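Local coordinates for protein 433aa long hypothetical phosphoribosylglycinamide formyl transferase (Pyrococcus horikoshii, PDB 2DWC) that is of unknown function but belongs to the PurT-like ATP-grasp proteins and carries a bound ADP, at residues 77-82 / 104-109; 346-351 / 409-414. One frame throughout, in Å; residues are numbered along the deposited sequence.

Contact 1 of 2, residues 77-82 / 104-109; sequences VVEREK and DGYFVV
The Y106 ring leans against the C-terminal end of helix 71-81, where V78 takes one of its faces. CG1 of V78 sits 3.8 Å from the ring centroid and 8° off the normal, a CH-pi contact over the middle. The position of this methyl, anti to the backbone N of V78 (chi1 170°), brings it there. F101 touches both side chains in this apolar part. K82, just past the helix with positive phi, leads to the solvent side: its CA lies 3.7 Å from CE2 of Y106, and its CG-to-CE chain passes the tyrosine OH. Towards solvent the contact loosens: one water donates to OE2 of E79 (2.7 Å) and OD2 of D104 (3.0 Å) and accepts from OH of Y106. It links two carboxylates, OE2 of E79 3.8 Å from OD2 of D104, and probably eases their repulsion. A bend at chi4 (74°) turns NZ of K82 back to the carbonyl O of E79, 2.7 Å away in the carbonyl plane; a long salt bridge, NZ of K82 to OE1 of E79 at 3.8 Å, may offset some charge. G105, just before the tyrosine, is the C-prime residue of the Schellman motif ending helix 95-103. Y106, with W75 and F101, thus packs between helices 71-81 and 95-103, while backbone bonds of F107 and V109 to I86 of strand 85-88 tie the contact to the Rossmann-like sheet of the preATP-grasp domain.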
ATOM      1  N   VAL B  77     -21.787  -3.308 -18.416  1.00 14.24           N
ATOM      2  CA  VAL B  77     -21.103  -3.307 -17.127  1.00 13.10           C
ATOM      3  C   VAL B  77     -21.627  -2.180 -16.222  1.00 13.75           C
ATOM      4  O   VAL B  77     -21.904  -2.386 -15.040  1.00 14.04           O
ATOM      5  CB  VAL B  77     -19.574  -3.112 -17.337  1.00 14.88           C
ATOM      6  CG1 VAL B  77     -18.881  -3.076 -15.946  1.00 16.52           C
ATOM      7  CG2 VAL B  77     -19.015  -4.298 -18.181  1.00 14.97           C
ATOM      8  N   VAL B  78     -21.737  -0.985 -16.768  1.00 13.95           N
ATOM      9  CA  VAL B  78     -22.214   0.146 -15.949  1.00 13.22           C
ATOM     10  C   VAL B  78     -23.642  -0.093 -15.441  1.00 15.76           C
ATOM     11  O   VAL B  78     -23.933   0.147 -14.263  1.00 16.49           O
ATOM     12  CB  VAL B  78     -22.140   1.486 -16.739  1.00 14.69           C
ATOM     13  CG1 VAL B  78     -22.882   2.622 -15.944  1.00 14.51           C
ATOM     14  CG2 VAL B  78     -20.642   1.866 -16.980  1.00 17.23           C
ATOM     15  N   GLU B  79     -24.528  -0.624 -16.283  1.00 13.49           N
ATOM     16  CA  GLU B  79     -25.868  -0.864 -15.805  1.00 14.05           C
ATOM     17  C   GLU B  79     -25.914  -1.927 -14.724  1.00 15.54           C
ATOM     18  O   GLU B  79     -26.734  -1.872 -13.793  1.00 17.14           O
ATOM     19  CB  GLU B  79     -26.805  -1.265 -16.952  1.00 18.54           C
ATOM     20  CG  GLU B  79     -27.358  -0.108 -17.697  1.00 29.03           C
ATOM     21  CD  GLU B  79     -28.284   0.758 -16.800  1.00 27.79           C
ATOM     22  OE1 GLU B  79     -29.073   0.197 -16.002  1.00 31.77           O
ATOM     23  OE2 GLU B  79     -28.201   1.995 -16.919  1.00 48.48           O
ATOM     24  N   ARG B  80     -25.067  -2.944 -14.855  1.00 17.27           N
ATOM     25  CA  ARG B  80     -25.042  -3.981 -13.827  1.00 12.43           C
ATOM     26  C   ARG B  80     -24.523  -3.489 -12.488  1.00 17.35           C
ATOM     27  O   ARG B  80     -25.073  -3.799 -11.437  1.00 17.23           O
ATOM     28  CB  ARG B  80     -24.144  -5.161 -14.287  1.00 13.85           C
ATOM     29  CG  ARG B  80     -24.811  -6.035 -15.375  1.00 12.89           C
ATOM     30  CD  ARG B  80     -23.876  -7.141 -15.825  1.00 13.34           C
ATOM     31  NE  ARG B  80     -23.441  -8.032 -14.731  1.00 14.53           N
ATOM     32  CZ  ARG B  80     -24.101  -9.138 -14.371  1.00 16.07           C
ATOM     33  NH1 ARG B  80     -23.645  -9.912 -13.392  1.00 17.85           N
ATOM     34  NH2 ARG B  80     -25.266  -9.467 -14.979  1.00 14.11           N
ATOM     35  N   GLU B  81     -23.442  -2.712 -12.558  1.00 14.48           N
ATOM     36  CA  GLU B  81     -22.711  -2.303 -11.373  1.00 13.99           C
ATOM     37  C   GLU B  81     -23.127  -0.987 -10.691  1.00 17.78           C
ATOM     38  O   GLU B  81     -22.922  -0.845  -9.478  1.00 17.66           O
ATOM     39  CB  GLU B  81     -21.222  -2.244 -11.738  1.00 14.15           C
ATOM     40  CG  GLU B  81     -20.600  -3.624 -12.161  1.00 13.87           C
ATOM     41  CD  GLU B  81     -20.634  -4.679 -11.035  1.00 17.23           C
ATOM     42  OE1 GLU B  81     -20.601  -5.911 -11.339  1.00 16.24           O
ATOM     43  OE2 GLU B  81     -20.704  -4.286  -9.861  1.00 19.05           O
ATOM     44  N   LYS B  82     -23.630  -0.049 -11.491  1.00 15.77           N
ATOM     45  CA  LYS B  82     -24.083   1.268 -10.979  1.00 14.65           C
ATOM     46  C   LYS B  82     -23.080   1.799  -9.989  1.00 15.84           C
ATOM     47  O   LYS B  82     -23.375   2.032  -8.810  1.00 15.62           O
ATOM     48  CB  LYS B  82     -25.466   1.107 -10.350  1.00 23.93           C
ATOM     49  CG  LYS B  82     -26.444   0.544 -11.366  1.00 20.95           C
ATOM     50  CD  LYS B  82     -27.903   0.687 -10.920  1.00 28.32           C
ATOM     51  CE  LYS B  82     -28.836   0.452 -12.096  1.00 35.82           C
ATOM     52  NZ  LYS B  82     -28.883  -0.990 -12.408  1.00 33.78           N
ATOM     53  N   ASP B 104     -26.615  10.119 -18.167  1.00 21.18           N
ATOM     54  CA  ASP B 104     -27.549   9.279 -17.435  1.00 18.16           C
ATOM     55  C   ASP B 104     -27.335   9.311 -15.932  1.00 21.96           C
ATOM     56  O   ASP B 104     -27.887   8.484 -15.209  1.00 22.59           O
ATOM     57  CB  ASP B 104     -27.418   7.826 -17.945  1.00 24.79           C
ATOM     58  CG  ASP B 104     -28.587   6.944 -17.544  1.00 37.52           C
ATOM     59  OD1 ASP B 104     -29.738   7.401 -17.660  1.00 45.52           O
ATOM     60  OD2 ASP B 104     -28.364   5.775 -17.136  1.00 33.33           O
ATOM     61  N   GLY B 105     -26.485  10.223 -15.470  1.00 23.78           N
ATOM     62  CA  GLY B 105     -26.271  10.367 -14.047  1.00 18.84           C
ATOM     63  C   GLY B 105     -25.171   9.540 -13.379  1.00 19.09           C
ATOM     64  O   GLY B 105     -25.199   9.396 -12.156  1.00 21.24           O
ATOM     65  N   TYR B 106     -24.245   8.961 -14.153  1.00 16.85           N
ATOM     66  CA  TYR B 106     -23.146   8.224 -13.522  1.00 14.12           C
ATOM     67  C   TYR B 106     -21.947   9.133 -13.593  1.00 14.21           C
ATOM     68  O   TYR B 106     -21.672   9.719 -14.658  1.00 19.00           O
ATOM     69  CB  TYR B 106     -22.817   6.935 -14.287  1.00 17.63           C
ATOM     70  CG  TYR B 106     -23.930   5.940 -14.160  1.00 14.81           C
ATOM     71  CD1 TYR B 106     -24.875   5.804 -15.170  1.00 22.59           C
ATOM     72  CD2 TYR B 106     -24.084   5.185 -12.995  1.00 20.79           C
ATOM     73  CE1 TYR B 106     -25.955   4.953 -15.035  1.00 26.41           C
ATOM     74  CE2 TYR B 106     -25.181   4.306 -12.859  1.00 23.35           C
ATOM     75  CZ  TYR B 106     -26.095   4.214 -13.884  1.00 28.05           C
ATOM     76  OH  TYR B 106     -27.170   3.375 -13.759  1.00 32.96           O
ATOM     77  N   PHE B 107     -21.154   9.142 -12.517  1.00 16.57           N
ATOM     78  CA  PHE B 107     -20.034  10.053 -12.407  1.00 16.76           C
ATOM     79  C   PHE B 107     -18.758   9.563 -13.121  1.00 19.10           C
ATOM     80  O   PHE B 107     -18.077   8.648 -12.655  1.00 20.14           O
ATOM     81  CB  PHE B 107     -19.754  10.329 -10.910  1.00 13.20           C
ATOM     82  CG  PHE B 107     -18.623  11.290 -10.674  1.00 17.09           C
ATOM     83  CD1 PHE B 107     -18.522  12.468 -11.441  1.00 21.49           C
ATOM     84  CD2 PHE B 107     -17.662  11.030  -9.701  1.00 15.41           C
ATOM     85  CE1 PHE B 107     -17.468  13.383 -11.241  1.00 22.16           C
ATOM     86  CE2 PHE B 107     -16.585  11.967  -9.488  1.00 19.24           C
ATOM     87  CZ  PHE B 107     -16.514  13.136 -10.276  1.00 23.33           C
ATOM     88  N   VAL B 108     -18.478  10.178 -14.263  1.00 14.04           N
ATOM     89  CA  VAL B 108     -17.284   9.895 -15.064  1.00 14.91           C
ATOM     90  C   VAL B 108     -16.196  10.887 -14.653  1.00 20.11           C
ATOM     91  O   VAL B 108     -16.423  12.116 -14.608  1.00 19.34           O
ATOM     92  CB  VAL B 108     -17.616  10.048 -16.550  1.00 16.90           C
ATOM     93  CG1 VAL B 108     -16.379   9.833 -17.416  1.00 16.13           C
ATOM     94  CG2 VAL B 108     -18.713   9.026 -16.921  1.00 19.36           C
ATOM     95  N   VAL B 109     -15.010  10.352 -14.366  1.00 13.75           N
ATOM     96  CA  VAL B 109     -13.877  11.133 -13.851  1.00 16.34           C
ATOM     97  C   VAL B 109     -12.887  11.576 -14.912  1.00 17.42           C
ATOM     98  O   VAL B 109     -12.487  10.776 -15.768  1.00 16.88           O
ATOM     99  CB  VAL B 109     -13.082  10.247 -12.857  1.00 19.58           C
ATOM    100  CG1 VAL B 109     -11.722  10.883 -12.485  1.00 23.59           C
ATOM    101  CG2 VAL B 109     -13.961   9.982 -11.617  1.00 20.70           C
TER
HETATM  102  O   HOH W   1     -29.739   3.687 -15.450  1.00 53.81           O

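Contact 2 of 2, residues 346-351 / 409-414. With SO4 (sulfate ion), chain G.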
ATOM      1  N   HIS B 346      12.422   3.727 -11.496  1.00 19.57           N
ATOM      2  CA  HIS B 346      13.021   3.357 -12.760  1.00 21.91           C
ATOM      3  C   HIS B 346      12.212   2.138 -13.232  1.00 19.67           C
ATOM      4  O   HIS B 346      11.950   1.214 -12.449  1.00 19.57           O
ATOM      5  CB  HIS B 346      14.504   3.003 -12.618  1.00 22.86           C
ATOM      6  CG  HIS B 346      15.202   2.925 -13.940  1.00 24.31           C
ATOM      7  ND1 HIS B 346      14.982   1.897 -14.838  1.00 26.22           N
ATOM      8  CD2 HIS B 346      16.034   3.801 -14.564  1.00 25.55           C
ATOM      9  CE1 HIS B 346      15.641   2.145 -15.958  1.00 30.31           C
ATOM     10  NE2 HIS B 346      16.282   3.294 -15.821  1.00 30.71           N
ATOM     11  N   VAL B 347      11.775   2.157 -14.485  1.00 20.66           N
ATOM     12  CA  VAL B 347      10.983   1.037 -14.996  1.00 18.39           C
ATOM     13  C   VAL B 347      11.757  -0.257 -15.140  1.00 21.27           C
ATOM     14  O   VAL B 347      12.992  -0.267 -15.204  1.00 21.41           O
ATOM     15  CB  VAL B 347      10.359   1.396 -16.385  1.00 23.27           C
ATOM     16  CG1 VAL B 347       9.558   2.692 -16.253  1.00 23.11           C
ATOM     17  CG2 VAL B 347      11.466   1.548 -17.452  1.00 25.28           C
ATOM     18  N   ILE B 348      11.001  -1.361 -15.126  1.00 20.05           N
ATOM     19  CA  ILE B 348      11.535  -2.707 -15.343  1.00 19.40           C
ATOM     20  C   ILE B 348      10.725  -3.132 -16.564  1.00 23.95           C
ATOM     21  O   ILE B 348       9.512  -3.399 -16.473  1.00 19.40           O
ATOM     22  CB  ILE B 348      11.255  -3.629 -14.143  1.00 18.08           C
ATOM     23  CG1 ILE B 348      12.026  -3.103 -12.896  1.00 20.01           C
ATOM     24  CG2 ILE B 348      11.720  -5.033 -14.475  1.00 20.46           C
ATOM     25  CD1 ILE B 348      11.623  -3.818 -11.591  1.00 19.18           C
ATOM     26  N   LYS B 349      11.384  -3.141 -17.726  1.00 24.67           N
ATOM     27  CA  LYS B 349      10.684  -3.450 -18.982  1.00 30.84           C
ATOM     28  C   LYS B 349      11.125  -4.748 -19.603  1.00 28.35           C
ATOM     29  O   LYS B 349      12.292  -5.110 -19.513  1.00 26.87           O
ATOM     30  CB  LYS B 349      10.897  -2.337 -20.015  1.00 33.62           C
ATOM     31  CG  LYS B 349      10.581  -0.943 -19.525  1.00 50.32           C
ATOM     32  CD  LYS B 349      10.234  -0.018 -20.690  1.00 51.67           C
ATOM     33  CE  LYS B 349      11.220  -0.187 -21.846  1.00 52.24           C
ATOM     34  NZ  LYS B 349      10.693   0.472 -23.080  1.00 58.68           N
ATOM     35  N   ALA B 350      10.191  -5.439 -20.258  1.00 25.10           N
ATOM     36  CA  ALA B 350      10.530  -6.720 -20.867  1.00 28.85           C
ATOM     37  C   ALA B 350      11.264  -6.488 -22.170  1.00 31.64           C
ATOM     38  O   ALA B 350      10.903  -5.587 -22.934  1.00 29.97           O
ATOM     39  CB  ALA B 350       9.249  -7.544 -21.143  1.00 30.39           C
ATOM     40  N   LYS B 351      12.261  -7.327 -22.409  1.00 36.23           N
ATOM     41  CA  LYS B 351      13.051  -7.272 -23.633  1.00 47.07           C
ATOM     42  C   LYS B 351      12.665  -8.486 -24.475  1.00 49.27           C
ATOM     43  O   LYS B 351      13.202  -8.700 -25.559  1.00 50.81           O
ATOM     44  CB  LYS B 351      14.538  -7.320 -23.310  1.00 48.07           C
ATOM     45  CG  LYS B 351      15.101  -6.026 -22.791  1.00 53.60           C
ATOM     46  CD  LYS B 351      14.983  -4.938 -23.846  1.00 59.68           C
ATOM     47  CE  LYS B 351      15.954  -3.790 -23.555  1.00 62.06           C
ATOM     48  NZ  LYS B 351      15.977  -2.753 -24.637  1.00 65.82           N
ATOM     49  N   HIS B 409      18.319  -2.169 -12.912  1.00 21.87           N
ATOM     50  CA  HIS B 409      19.304  -2.851 -13.742  1.00 23.56           C
ATOM     51  C   HIS B 409      19.841  -4.170 -13.181  1.00 23.99           C
ATOM     52  O   HIS B 409      20.470  -4.922 -13.914  1.00 29.95           O
ATOM     53  CB  HIS B 409      20.447  -1.885 -14.083  1.00 31.49           C
ATOM     54  CG  HIS B 409      20.044  -0.809 -15.046  1.00 40.25           C
ATOM     55  ND1 HIS B 409      20.838   0.290 -15.315  1.00 53.32           N
ATOM     56  CD2 HIS B 409      18.936  -0.665 -15.813  1.00 49.84           C
ATOM     57  CE1 HIS B 409      20.234   1.060 -16.204  1.00 48.92           C
ATOM     58  NE2 HIS B 409      19.080   0.506 -16.524  1.00 48.93           N
ATOM     59  N   MET B 410      19.599  -4.452 -11.896  1.00 19.54           N
ATOM     60  CA  MET B 410      20.012  -5.699 -11.291  1.00 22.15           C
ATOM     61  C   MET B 410      19.024  -6.834 -11.584  1.00 24.38           C
ATOM     62  O   MET B 410      19.304  -8.011 -11.311  1.00 23.83           O
ATOM     63  CB  MET B 410      20.110  -5.524  -9.777  1.00 24.29           C
ATOM     64  CG  MET B 410      21.303  -4.668  -9.348  1.00 26.35           C
ATOM     65  SD  MET B 410      21.287  -4.472  -7.544  1.00 31.07           S
ATOM     66  CE  MET B 410      22.815  -3.630  -7.211  1.00 32.47           C
ATOM     67  N   ILE B 411      17.868  -6.479 -12.134  1.00 21.62           N
ATOM     68  CA  ILE B 411      16.852  -7.498 -12.392  1.00 20.61           C
ATOM     69  C   ILE B 411      16.851  -8.017 -13.830  1.00 22.33           C
ATOM     70  O   ILE B 411      16.914  -7.231 -14.785  1.00 25.56           O
ATOM     71  CB  ILE B 411      15.468  -6.941 -11.986  1.00 24.89           C
ATOM     72  CG1 ILE B 411      15.456  -6.748 -10.447  1.00 24.94           C
ATOM     73  CG2 ILE B 411      14.339  -7.919 -12.429  1.00 22.14           C
ATOM     74  CD1 ILE B 411      14.366  -5.863  -9.991  1.00 38.07           C
ATOM     75  N   GLU B 412      16.852  -9.340 -13.989  1.00 19.19           N
ATOM     76  CA  GLU B 412      16.787  -9.949 -15.327  1.00 19.37           C
ATOM     77  C   GLU B 412      15.437 -10.636 -15.420  1.00 23.93           C
ATOM     78  O   GLU B 412      14.895 -11.094 -14.400  1.00 21.11           O
ATOM     79  CB  GLU B 412      17.885 -11.014 -15.509  1.00 25.22           C
ATOM     80  CG  GLU B 412      19.282 -10.391 -15.479  1.00 30.23           C
ATOM     81  CD  GLU B 412      20.329 -11.355 -15.951  1.00 40.63           C
ATOM     82  OE1 GLU B 412      20.105 -12.572 -15.815  1.00 33.94           O
ATOM     83  OE2 GLU B 412      21.378 -10.891 -16.450  1.00 47.20           O
ATOM     84  N   LEU B 413      14.914 -10.720 -16.630  1.00 19.90           N
ATOM     85  CA  LEU B 413      13.594 -11.330 -16.836  1.00 25.76           C
ATOM     86  C   LEU B 413      13.564 -12.367 -17.932  1.00 27.22           C
ATOM     87  O   LEU B 413      14.361 -12.313 -18.885  1.00 22.36           O
ATOM     88  CB  LEU B 413      12.555 -10.252 -17.231  1.00 34.85           C
ATOM     89  CG  LEU B 413      12.813  -8.774 -16.954  1.00 46.23           C
ATOM     90  CD1 LEU B 413      11.695  -7.920 -17.543  1.00 42.70           C
ATOM     91  CD2 LEU B 413      12.897  -8.553 -15.460  1.00 47.32           C
ATOM     92  N   ARG B 414      12.647 -13.325 -17.812  1.00 19.85           N
ATOM     93  CA  ARG B 414      12.468 -14.275 -18.898  1.00 22.87           C
ATOM     94  C   ARG B 414      11.013 -14.683 -18.886  1.00 26.93           C
ATOM     95  O   ARG B 414      10.271 -14.313 -17.969  1.00 20.93           O
ATOM     96  CB  ARG B 414      13.351 -15.515 -18.760  1.00 24.43           C
ATOM     97  CG  ARG B 414      12.901 -16.583 -17.730  1.00 23.22           C
ATOM     98  CD  ARG B 414      13.635 -17.901 -18.112  1.00 25.02           C
ATOM     99  NE  ARG B 414      13.455 -19.019 -17.172  1.00 27.48           N
ATOM    100  CZ  ARG B 414      12.412 -19.844 -17.158  1.00 38.43           C
ATOM    101  NH1 ARG B 414      11.416 -19.682 -18.028  1.00 30.44           N
ATOM    102  NH2 ARG B 414      12.385 -20.866 -16.302  1.00 31.36           N
TER
HETATM  103  S   SO4 G 603      15.973 -21.199 -14.874  1.00 44.81           S
HETATM  104  O1  SO4 G 603      15.794 -22.134 -16.032  1.00 54.54           O
HETATM  105  O2  SO4 G 603      17.207 -20.370 -15.081  1.00 55.17           O
HETATM  106  O3  SO4 G 603      14.774 -20.302 -14.764  1.00 54.14           O
HETATM  107  O4  SO4 G 603      16.105 -21.988 -13.606  1.00 59.94           O
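Strand 343-349 of the large mixed sheet is covered here by the chain that leaves helix 397-409 and enters strand 412-414, in the PurT C-terminal family region. The segments run roughly the same way, 28° apart, but no hydrogen bond joins them; the join is made by side chains. I348 meets two partners: its CD1 touches CD1 of I411 at 3.8 Å, the side chains crossing at about a right angle, while its CG2 reaches CD2 of L413, also at 3.8 Å. L413 sets its other methyl, CD1, against the backbone, 3.7 Å from CA of A350 and 3.5 Å from the carbonyl O of K349. L387 touches both A350 and L413. The H346 ring, anti to the backbone N (chi1 -167°), extends to H409, CE1 of H346 to NE2 of H409 3.9 Å, planes oblique at 70°. ND1 of H346 donates to a lone pair of the V347 carbonyl O (3.0 Å), near both the carbonyl and imidazole planes, which helps to fix the ring's rotation. NE and NH2 of R414 bind O3 of a sulfate also bonded by NE1 of W420 and probably from the crystallisation liquor. With NE2 of H346 and NE2 of H409 4.0 Å apart, a positive charge on both imidazoles at once would probably be unfavourable.

Overall arrangement
Contact 1 sits at the surface, whereas contact 2 is largely buried, with one end, at H409, exposed. Their centres lie 38 Å apart and their nearest atoms about 23 Å, and they share no helix or strand. The first joins the end of a helix to the loop after the next helix in the preATP-grasp region; the second lays a chain segment over a strand of the large mixed sheet in the PurT C-terminal region. Neither has a direct hydrogen bond between its segments. Near solvent, contact 1 adds water and charged groups to an aromatic-aliphatic packing, whereas contact 2 relies mainly on isoleucine and leucine methyls, with a histidine pair at one end.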